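Local coordinates for oxidoreductase, zinc-binding dehydrogenase family (Myxococcus xanthus, PDB 5K1S), which is a zinc-binding medium-chain reductase involved in an alternative de novo route to isovaleryl coenzyme A, at residues D254-I259 against D266-S271. Sequence-based numbering, arbitrary orientation.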
loop_
_atom_site.group_PDB
_atom_site.type_symbol
_atom_site.label_atom_id
_atom_site.label_comp_id
_atom_site.label_asym_id
_atom_site.label_seq_id
_atom_site.Cartn_x
_atom_site.Cartn_y
_atom_site.Cartn_z
ATOM N N ASP A 254 -2.524 5.900 13.626
ATOM C CA ASP A 254 -3.046 4.651 13.086
ATOM C C ASP A 254 -3.069 4.670 11.562
ATOM O O ASP A 254 -2.741 3.667 10.921
ATOM C CB ASP A 254 -4.450 4.392 13.633
ATOM C CG ASP A 254 -4.477 4.284 15.144
ATOM O OD1 ASP A 254 -4.645 5.326 15.812
ATOM O OD2 ASP A 254 -4.330 3.158 15.664
ATOM N N VAL A 255 -3.454 5.800 10.971
ATOM C CA VAL A 255 -3.548 5.940 9.524
ATOM C C VAL A 255 -3.067 7.332 9.143
ATOM O O VAL A 255 -3.162 8.279 9.928
ATOM C CB VAL A 255 -4.992 5.694 9.021
ATOM C CG1 VAL A 255 -5.967 6.627 9.720
ATOM C CG2 VAL A 255 -5.084 5.856 7.507
ATOM N N ALA A 256 -2.542 7.451 7.923
ATOM C CA ALA A 256 -2.056 8.721 7.404
ATOM C C ALA A 256 -2.599 8.933 5.999
ATOM O O ALA A 256 -2.574 8.015 5.173
ATOM C CB ALA A 256 -0.525 8.768 7.390
ATOM N N VAL A 257 -3.085 10.141 5.736
ATOM C CA VAL A 257 -3.575 10.533 4.419
ATOM C C VAL A 257 -2.473 11.369 3.777
ATOM O O VAL A 257 -2.305 12.550 4.096
ATOM C CB VAL A 257 -4.894 11.303 4.512
ATOM C CG1 VAL A 257 -5.377 11.708 3.127
ATOM C CG2 VAL A 257 -5.946 10.464 5.224
ATOM N N GLU A 258 -1.718 10.758 2.866
ATOM C CA GLU A 258 -0.562 11.408 2.250
ATOM C C GLU A 258 -1.014 12.094 0.966
ATOM O O GLU A 258 -1.076 11.473 -0.097
ATOM C CB GLU A 258 0.544 10.393 1.983
ATOM C CG GLU A 258 1.783 10.985 1.325
ATOM C CD GLU A 258 2.429 12.077 2.161
ATOM O OE1 GLU A 258 3.294 11.754 3.002
ATOM O OE2 GLU A 258 2.068 13.259 1.979
ATOM N N ILE A 259 -1.323 13.384 1.067
ATOM C CA ILE A 259 -1.716 14.174 -0.097
ATOM C C ILE A 259 -0.504 14.799 -0.773
ATOM O O ILE A 259 -0.418 14.830 -2.002
ATOM C CB ILE A 259 -2.738 15.251 0.320
ATOM C CG1 ILE A 259 -4.000 14.599 0.892
ATOM C CG2 ILE A 259 -3.088 16.146 -0.870
ATOM C CD1 ILE A 259 -4.967 15.580 1.528
ATOM N N ASP A 266 8.798 10.601 3.765
ATOM C CA ASP A 266 9.764 9.991 4.675
ATOM C C ASP A 266 9.411 10.275 6.132
ATOM O O ASP A 266 9.573 9.405 6.996
ATOM C CB ASP A 266 11.172 10.492 4.355
ATOM C CG ASP A 266 12.238 9.786 5.168
ATOM O OD1 ASP A 266 12.561 8.624 4.841
ATOM O OD2 ASP A 266 12.757 10.395 6.128
ATOM N N GLN A 267 8.930 11.484 6.424
ATOM C CA GLN A 267 8.523 11.811 7.789
ATOM C C GLN A 267 7.204 11.137 8.148
ATOM O O GLN A 267 7.012 10.712 9.294
ATOM C CB GLN A 267 8.412 13.325 7.952
ATOM C CG GLN A 267 9.740 14.055 7.911
ATOM C CD GLN A 267 10.605 13.757 9.117
ATOM O OE1 GLN A 267 10.482 14.405 10.157
ATOM N NE2 GLN A 267 11.484 12.771 8.987
ATOM N N THR A 268 6.281 11.041 7.187
ATOM C CA THR A 268 5.013 10.361 7.436
ATOM C C THR A 268 5.249 8.951 7.958
ATOM O O THR A 268 4.672 8.547 8.973
ATOM C CB THR A 268 4.170 10.326 6.156
ATOM O OG1 THR A 268 3.773 11.656 5.800
ATOM C CG2 THR A 268 2.919 9.466 6.343
ATOM N N LEU A 269 6.096 8.184 7.268
ATOM C CA LEU A 269 6.394 6.822 7.700
ATOM C C LEU A 269 6.873 6.797 9.146
ATOM O O LEU A 269 6.316 6.083 9.987
ATOM C CB LEU A 269 7.443 6.200 6.779
ATOM C CG LEU A 269 7.015 5.928 5.338
ATOM C CD1 LEU A 269 8.221 5.537 4.503
ATOM C CD2 LEU A 269 5.954 4.838 5.290
ATOM N N LYS A 270 7.914 7.576 9.452
ATOM C CA LYS A 270 8.432 7.630 10.814
ATOM C C LYS A 270 7.359 8.021 11.819
ATOM O O LYS A 270 7.501 7.725 13.010
ATOM C CB LYS A 270 9.597 8.617 10.887
ATOM C CG LYS A 270 10.765 8.256 9.985
ATOM C CD LYS A 270 11.752 9.401 9.870
ATOM C CE LYS A 270 12.874 9.068 8.903
ATOM N NZ LYS A 270 13.780 10.227 8.680
ATOM N N SER A 271 6.292 8.672 11.365
ATOM C CA SER A 271 5.208 9.104 12.233
ATOM C C SER A 271 4.144 8.032 12.436
ATOM O O SER A 271 3.193 8.261 13.190
ATOM C CB SER A 271 4.561 10.367 11.656
ATOM O OG SER A 271 3.578 10.885 12.531
#
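Thr268 meets Ala256 and Glu258 where helix 262-270 packs on strand 253-258 of the Rossmann-like domain. This helix links the strand to its parallel neighbour 276-280, a beta-alpha-beta crossover, and the CA atoms of Ala256 and Thr268, 7.3 Å apart, are the closest CA pair between the two segments. All three touching residues are buried, and together they account for nearly all of the 121 Å² buried between the segments. Thr268 CB points at the strand and lies 3.6 Å from Glu258 OE1. From CB the side chain forks. The methyl CG2, anti to the backbone N, reaches Ala256 CB at 3.7 Å, a purely apolar touch. The hydroxyl OG1, beside that N (chi1 -67°), comes within 2.8 Å of Glu258 OE1, while Thr264 O, one helical turn back, is a rival acceptor for its single proton. Glu258 leaves the strand with CG anti to its own N and then bends at chi2 (60°), which brings OE1 to the hydroxyl. A valine in place of Thr268 has no hydroxyl, and the buried OE1 would probably be less firmly held, left to lean on its weak hydrogen bond with Thr264 OG1. The other carboxylate oxygen, OE2, is held by hydrogen bonds to Thr190 OG1 and Gly261 N.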